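Local coordinates for Alpha/beta hydrolase fold protein (PDB 3R0V) that probably acts as a hydrolase of the alpha/beta hydrolase fold, with a pocket that holds D-malate in the crystal, at residues R58-Y69 with V181-V191. Numbering follows the deposited sequence.
Sequences RGRGDSGDTPPY and VAHTLPYDHAV
Tyr187 presents one ring face to Tyr69 and the other to Thr184 CA, in the 3-10 turn that precedes the helix, while Asp65 OD2 and Arg58 O lie at its edge. The tyrosines form an offset stack: planes 12° apart, Tyr69 CD1 over the centre of the Tyr187 ring, and Tyr187 CB over the Tyr69 face in a CH-pi contact. A chi1 of -180° swings the Tyr69 ring away from its own backbone N and out over the helix, where its CE2 lies 3.7 Å from Ala190 CB; its OH is hydrogen-bonded to Glu74 OE1. At the far end of the other ring, Tyr187 OH donates to Asp65 OD2 at 2.7 Å, meeting the syn side of a carboxylate that stands nearly at right angles to the ring. Stack and bond together would restrict rotation of Tyr187.

The Arg60 guanidinium carries Thr184 OG1 over one face and has Arg58 O at its edge. Its NH2 reaches Asp188 OD1 at 2.8 Å in a salt bridge whose N-H...O angle is 145°, the planes nearly perpendicular. Thus the loop between strand 51-52 and helix 71-84 of the alpha/beta hydrolase fold is fastened to helix 185-192, close to the malate pocket: Asp188 OD2 is hydrogen-bonded to Ser96 OG and salt-bridged to Arg57 NH1, while Arg60 NH1 donates to Gly31 O. Thr184 OG1 itself donates to Val181 O, a carbonyl that also accepts Thr184 N. His183 NE2 gives its hydrogen to a lone pair of Gly59 O at 2.8 Å. Val181 CG1 packs 3.9 Å from Arg60 CB.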
ATOM      1  N   ARG A  58      10.718  -2.154  -4.370  1.00 10.57           N
ATOM      2  CA  ARG A  58      11.853  -1.870  -5.238  1.00 10.89           C
ATOM      3  C   ARG A  58      12.056  -0.376  -5.476  1.00 11.53           C
ATOM      4  O   ARG A  58      11.093   0.396  -5.591  1.00 11.13           O
ATOM      5  CB  ARG A  58      11.795  -2.649  -6.558  1.00 10.61           C
ATOM      6  CG  ARG A  58      10.622  -2.345  -7.461  1.00 12.23           C
ATOM      7  CD  ARG A  58      10.822  -3.015  -8.817  1.00 12.35           C
ATOM      8  NE  ARG A  58      11.053  -4.444  -8.629  1.00 12.01           N
ATOM      9  CZ  ARG A  58      11.796  -5.214  -9.418  1.00 13.04           C
ATOM     10  NH1 ARG A  58      11.930  -6.501  -9.131  1.00 13.10           N
ATOM     11  NH2 ARG A  58      12.387  -4.711 -10.499  1.00 14.04           N
ATOM     12  N   GLY A  59      13.323   0.023  -5.513  1.00 10.03           N
ATOM     13  CA  GLY A  59      13.692   1.411  -5.726  1.00 11.55           C
ATOM     14  C   GLY A  59      13.638   2.254  -4.470  1.00 10.89           C
ATOM     15  O   GLY A  59      13.865   3.464  -4.550  1.00 12.08           O
ATOM     16  N   ARG A  60      13.356   1.634  -3.321  1.00 11.01           N
ATOM     17  CA  ARG A  60      13.222   2.355  -2.049  1.00 13.06           C
ATOM     18  C   ARG A  60      14.087   1.753  -0.956  1.00 11.20           C
ATOM     19  O   ARG A  60      14.419   0.576  -0.986  1.00 11.43           O
ATOM     20  CB  ARG A  60      11.774   2.302  -1.563  1.00 13.20           C
ATOM     21  CG  ARG A  60      10.775   2.557  -2.650  1.00 14.52           C
ATOM     22  CD  ARG A  60       9.387   2.346  -2.131  1.00 15.08           C
ATOM     23  NE  ARG A  60       8.463   2.213  -3.241  1.00 14.99           N
ATOM     24  CZ  ARG A  60       7.192   2.578  -3.189  1.00 13.08           C
ATOM     25  NH1 ARG A  60       6.690   3.094  -2.065  1.00 13.05           N
ATOM     26  NH2 ARG A  60       6.431   2.414  -4.256  1.00 14.32           N
ATOM     27  N   GLY A  61      14.408   2.562   0.045  1.00 11.63           N
ATOM     28  CA  GLY A  61      15.093   2.074   1.229  1.00 12.24           C
ATOM     29  C   GLY A  61      16.353   1.326   0.851  1.00 11.80           C
ATOM     30  O   GLY A  61      17.205   1.868   0.137  1.00 12.08           O
ATOM     31  N   ASP A  62      16.492   0.085   1.307  1.00 12.61           N
ATOM     32  CA  ASP A  62      17.711  -0.675   1.030  1.00 10.18           C
ATOM     33  C   ASP A  62      17.535  -1.661  -0.111  1.00 11.10           C
ATOM     34  O   ASP A  62      18.410  -2.487  -0.362  1.00 12.99           O
ATOM     35  CB  ASP A  62      18.205  -1.392   2.288  1.00 15.50           C
ATOM     36  CG  ASP A  62      18.670  -0.430   3.362  1.00 19.41           C
ATOM     37  OD1 ASP A  62      19.263   0.623   3.017  1.00 19.33           O
ATOM     38  OD2 ASP A  62      18.439  -0.716   4.555  1.00 20.71           O
ATOM     39  N   SER A  63      16.408  -1.574  -0.809  1.00 10.96           N
ATOM     40  CA  SER A  63      16.200  -2.430  -1.977  1.00 10.37           C
ATOM     41  C   SER A  63      16.825  -1.851  -3.239  1.00 10.29           C
ATOM     42  O   SER A  63      16.970  -0.633  -3.383  1.00 12.40           O
ATOM     43  CB  SER A  63      14.724  -2.658  -2.231  1.00 11.38           C
ATOM     44  OG  SER A  63      14.172  -3.436  -1.181  1.00 10.48           O
ATOM     45  N   GLY A  64      17.183  -2.738  -4.160  1.00 11.10           N
ATOM     46  CA  GLY A  64      17.671  -2.333  -5.464  1.00 12.07           C
ATOM     47  C   GLY A  64      16.515  -2.079  -6.414  1.00 12.78           C
ATOM     48  O   GLY A  64      15.346  -2.020  -6.001  1.00 12.48           O
ATOM     49  N   ASP A  65      16.834  -1.949  -7.696  1.00 11.98           N
ATOM     50  CA  ASP A  65      15.808  -1.782  -8.715  1.00 11.56           C
ATOM     51  C   ASP A  65      16.392  -2.275 -10.031  1.00 13.98           C
ATOM     52  O   ASP A  65      17.586  -2.088 -10.297  1.00 15.29           O
ATOM     53  CB  ASP A  65      15.395  -0.304  -8.812  1.00 14.69           C
ATOM     54  CG  ASP A  65      14.020  -0.109  -9.432  1.00 18.45           C
ATOM     55  OD1 ASP A  65      13.437  -1.075  -9.978  1.00 17.32           O
ATOM     56  OD2 ASP A  65      13.515   1.040  -9.383  1.00 18.34           O
ATOM     57  N   THR A  66      15.562  -2.919 -10.841  1.00 12.53           N
ATOM     58  CA  THR A  66      16.002  -3.406 -12.141  1.00 14.93           C
ATOM     59  C   THR A  66      15.004  -2.956 -13.214  1.00 12.96           C
ATOM     60  O   THR A  66      13.907  -3.484 -13.315  1.00 14.86           O
ATOM     61  CB  THR A  66      16.155  -4.945 -12.138  1.00 16.99           C
ATOM     62  OG1 THR A  66      17.060  -5.342 -11.092  1.00 15.34           O
ATOM     63  CG2 THR A  66      16.689  -5.436 -13.477  1.00 18.65           C
ATOM     64  N   PRO A  67      15.377  -1.960 -14.028  1.00 14.30           N
ATOM     65  CA  PRO A  67      14.457  -1.544 -15.096  1.00 12.53           C
ATOM     66  C   PRO A  67      14.350  -2.630 -16.182  1.00 10.85           C
ATOM     67  O   PRO A  67      15.243  -3.463 -16.302  1.00 13.97           O
ATOM     68  CB  PRO A  67      15.115  -0.268 -15.661  1.00 15.64           C
ATOM     69  CG  PRO A  67      16.150   0.132 -14.650  1.00 22.58           C
ATOM     70  CD  PRO A  67      16.595  -1.135 -13.983  1.00 16.32           C
ATOM     71  N   PRO A  68      13.258  -2.608 -16.957  1.00 13.26           N
ATOM     72  CA  PRO A  68      12.184  -1.616 -16.872  1.00 12.55           C
ATOM     73  C   PRO A  68      11.154  -1.971 -15.805  1.00 14.49           C
ATOM     74  O   PRO A  68      10.942  -3.151 -15.491  1.00 15.03           O
ATOM     75  CB  PRO A  68      11.532  -1.709 -18.248  1.00 13.48           C
ATOM     76  CG  PRO A  68      11.728  -3.154 -18.634  1.00 12.01           C
ATOM     77  CD  PRO A  68      13.062  -3.549 -18.079  1.00 13.07           C
ATOM     78  N   TYR A  69      10.507  -0.952 -15.250  1.00 13.72           N
ATOM     79  CA  TYR A  69       9.467  -1.205 -14.279  1.00 13.37           C
ATOM     80  C   TYR A  69       8.318  -1.973 -14.926  1.00 13.47           C
ATOM     81  O   TYR A  69       7.966  -1.733 -16.080  1.00 14.94           O
ATOM     82  CB  TYR A  69       8.933   0.101 -13.674  1.00 14.44           C
ATOM     83  CG  TYR A  69       7.856  -0.211 -12.664  1.00 14.14           C
ATOM     84  CD1 TYR A  69       8.183  -0.585 -11.368  1.00 13.10           C
ATOM     85  CD2 TYR A  69       6.523  -0.192 -13.030  1.00 12.94           C
ATOM     86  CE1 TYR A  69       7.201  -0.920 -10.460  1.00 12.90           C
ATOM     87  CE2 TYR A  69       5.534  -0.526 -12.143  1.00 13.19           C
ATOM     88  CZ  TYR A  69       5.877  -0.879 -10.859  1.00 11.98           C
ATOM     89  OH  TYR A  69       4.877  -1.218  -9.994  1.00 13.59           O
ATOM     90  N   VAL A 181      12.178   9.095  -2.121  1.00 12.11           N
ATOM     91  CA  VAL A 181      11.634   8.010  -2.936  1.00 13.09           C
ATOM     92  C   VAL A 181      10.577   8.494  -3.930  1.00 11.67           C
ATOM     93  O   VAL A 181       9.828   7.688  -4.478  1.00 12.95           O
ATOM     94  CB  VAL A 181      11.076   6.842  -2.078  1.00 12.09           C
ATOM     95  CG1 VAL A 181      12.208   6.181  -1.291  1.00 15.30           C
ATOM     96  CG2 VAL A 181       9.991   7.320  -1.147  1.00 15.32           C
ATOM     97  N   ALA A 182      10.552   9.796  -4.208  1.00 11.66           N
ATOM     98  CA  ALA A 182       9.573  10.338  -5.150  1.00 12.15           C
ATOM     99  C   ALA A 182       9.680   9.739  -6.553  1.00 10.91           C
ATOM    100  O   ALA A 182       8.691   9.696  -7.295  1.00 11.15           O
ATOM    101  CB  ALA A 182       9.671  11.857  -5.198  1.00 12.42           C
ATOM    102  N   HIS A 183      10.869   9.274  -6.934  1.00 10.48           N
ATOM    103  CA  HIS A 183      11.029   8.664  -8.257  1.00 10.64           C
ATOM    104  C   HIS A 183      10.160   7.398  -8.419  1.00 12.96           C
ATOM    105  O   HIS A 183       9.977   6.920  -9.539  1.00 12.98           O
ATOM    106  CB  HIS A 183      12.497   8.309  -8.515  1.00 12.53           C
ATOM    107  CG  HIS A 183      13.063   7.381  -7.496  1.00 14.24           C
ATOM    108  ND1 HIS A 183      13.429   7.804  -6.237  1.00 15.76           N
ATOM    109  CD2 HIS A 183      13.315   6.051  -7.538  1.00 13.65           C
ATOM    110  CE1 HIS A 183      13.878   6.771  -5.543  1.00 14.67           C
ATOM    111  NE2 HIS A 183      13.813   5.695  -6.309  1.00 14.13           N
ATOM    112  N   THR A 184       9.650   6.840  -7.311  1.00  9.49           N
ATOM    113  CA  THR A 184       8.771   5.660  -7.399  1.00 11.04           C
ATOM    114  C   THR A 184       7.282   5.993  -7.548  1.00 11.40           C
ATOM    115  O   THR A 184       6.454   5.096  -7.675  1.00 11.37           O
ATOM    116  CB  THR A 184       8.956   4.687  -6.205  1.00 11.24           C
ATOM    117  OG1 THR A 184       8.539   5.302  -4.982  1.00 10.75           O
ATOM    118  CG2 THR A 184      10.414   4.238  -6.083  1.00 11.61           C
ATOM    119  N   LEU A 185       6.930   7.274  -7.529  1.00 10.68           N
ATOM    120  CA  LEU A 185       5.528   7.633  -7.697  1.00  9.92           C
ATOM    121  C   LEU A 185       4.908   7.079  -8.991  1.00 11.40           C
ATOM    122  O   LEU A 185       3.750   6.656  -8.980  1.00 11.75           O
ATOM    123  CB  LEU A 185       5.322   9.148  -7.585  1.00 10.97           C
ATOM    124  CG  LEU A 185       5.415   9.714  -6.164  1.00 10.51           C
ATOM    125  CD1 LEU A 185       5.599  11.236  -6.176  1.00 11.54           C
ATOM    126  CD2 LEU A 185       4.216   9.309  -5.309  1.00 13.92           C
ATOM    127  N   PRO A 186       5.665   7.072 -10.108  1.00 10.89           N
ATOM    128  CA  PRO A 186       5.094   6.452 -11.310  1.00 11.78           C
ATOM    129  C   PRO A 186       4.828   4.957 -11.131  1.00  9.97           C
ATOM    130  O   PRO A 186       3.973   4.413 -11.818  1.00 12.95           O
ATOM    131  CB  PRO A 186       6.164   6.694 -12.377  1.00 12.52           C
ATOM    132  CG  PRO A 186       6.884   7.929 -11.906  1.00 13.12           C
ATOM    133  CD  PRO A 186       6.942   7.740 -10.400  1.00 11.15           C
ATOM    134  N   TYR A 187       5.557   4.298 -10.237  1.00 10.77           N
ATOM    135  CA  TYR A 187       5.330   2.876  -9.988  1.00 12.29           C
ATOM    136  C   TYR A 187       3.960   2.672  -9.356  1.00 12.53           C
ATOM    137  O   TYR A 187       3.205   1.783  -9.758  1.00 11.79           O
ATOM    138  CB  TYR A 187       6.386   2.313  -9.044  1.00 11.75           C
ATOM    139  CG  TYR A 187       7.808   2.350  -9.547  1.00 10.35           C
ATOM    140  CD1 TYR A 187       8.117   2.798 -10.821  1.00 13.12           C
ATOM    141  CD2 TYR A 187       8.842   1.879  -8.744  1.00 14.27           C
ATOM    142  CE1 TYR A 187       9.434   2.805 -11.275  1.00 17.87           C
ATOM    143  CE2 TYR A 187      10.143   1.873  -9.183  1.00 15.17           C
ATOM    144  CZ  TYR A 187      10.437   2.340 -10.448  1.00 14.69           C
ATOM    145  OH  TYR A 187      11.746   2.331 -10.889  1.00 20.49           O
ATOM    146  N   ASP A 188       3.634   3.496  -8.366  1.00 11.09           N
ATOM    147  CA  ASP A 188       2.326   3.388  -7.736  1.00 11.48           C
ATOM    148  C   ASP A 188       1.205   3.768  -8.696  1.00 11.74           C
ATOM    149  O   ASP A 188       0.122   3.181  -8.653  1.00 13.27           O
ATOM    150  CB  ASP A 188       2.301   4.167  -6.430  1.00 12.13           C
ATOM    151  CG  ASP A 188       3.051   3.425  -5.333  1.00 13.32           C
ATOM    152  OD1 ASP A 188       4.162   3.830  -4.956  1.00 17.66           O
ATOM    153  OD2 ASP A 188       2.534   2.373  -4.892  1.00 15.24           O
ATOM    154  N   HIS A 189       1.461   4.724  -9.586  1.00 11.30           N
ATOM    155  CA  HIS A 189       0.465   5.033 -10.601  1.00 11.21           C
ATOM    156  C   HIS A 189       0.196   3.798 -11.476  1.00 12.13           C
ATOM    157  O   HIS A 189      -0.958   3.463 -11.765  1.00 12.31           O
ATOM    158  CB  HIS A 189       0.920   6.222 -11.447  1.00 12.36           C
ATOM    159  CG  HIS A 189      -0.099   6.665 -12.455  1.00 14.15           C
ATOM    160  ND1 HIS A 189       0.213   7.492 -13.512  1.00 23.86           N
ATOM    161  CD2 HIS A 189      -1.416   6.378 -12.577  1.00 19.55           C
ATOM    162  CE1 HIS A 189      -0.874   7.708 -14.234  1.00 20.92           C
ATOM    163  NE2 HIS A 189      -1.876   7.041 -13.690  1.00 18.55           N
ATOM    164  N   ALA A 190       1.257   3.093 -11.861  1.00 11.04           N
ATOM    165  CA  ALA A 190       1.093   1.880 -12.658  1.00 11.92           C
ATOM    166  C   ALA A 190       0.320   0.776 -11.921  1.00 10.71           C
ATOM    167  O   ALA A 190      -0.529   0.103 -12.510  1.00 12.30           O
ATOM    168  CB  ALA A 190       2.461   1.366 -13.126  1.00 12.17           C
ATOM    169  N   VAL A 191       0.622   0.587 -10.638  1.00 10.01           N
ATOM    170  CA  VAL A 191      -0.092  -0.392  -9.825  1.00 11.61           C
ATOM    171  C   VAL A 191      -1.597  -0.093  -9.839  1.00 12.13           C
ATOM    172  O   VAL A 191      -2.425  -0.993 -10.013  1.00 11.43           O
ATOM    173  CB  VAL A 191       0.422  -0.373  -8.376  1.00 10.85           C
ATOM    174  CG1 VAL A 191      -0.536  -1.139  -7.446  1.00 12.52           C
ATOM    175  CG2 VAL A 191       1.840  -0.929  -8.316  1.00 11.49           C
TER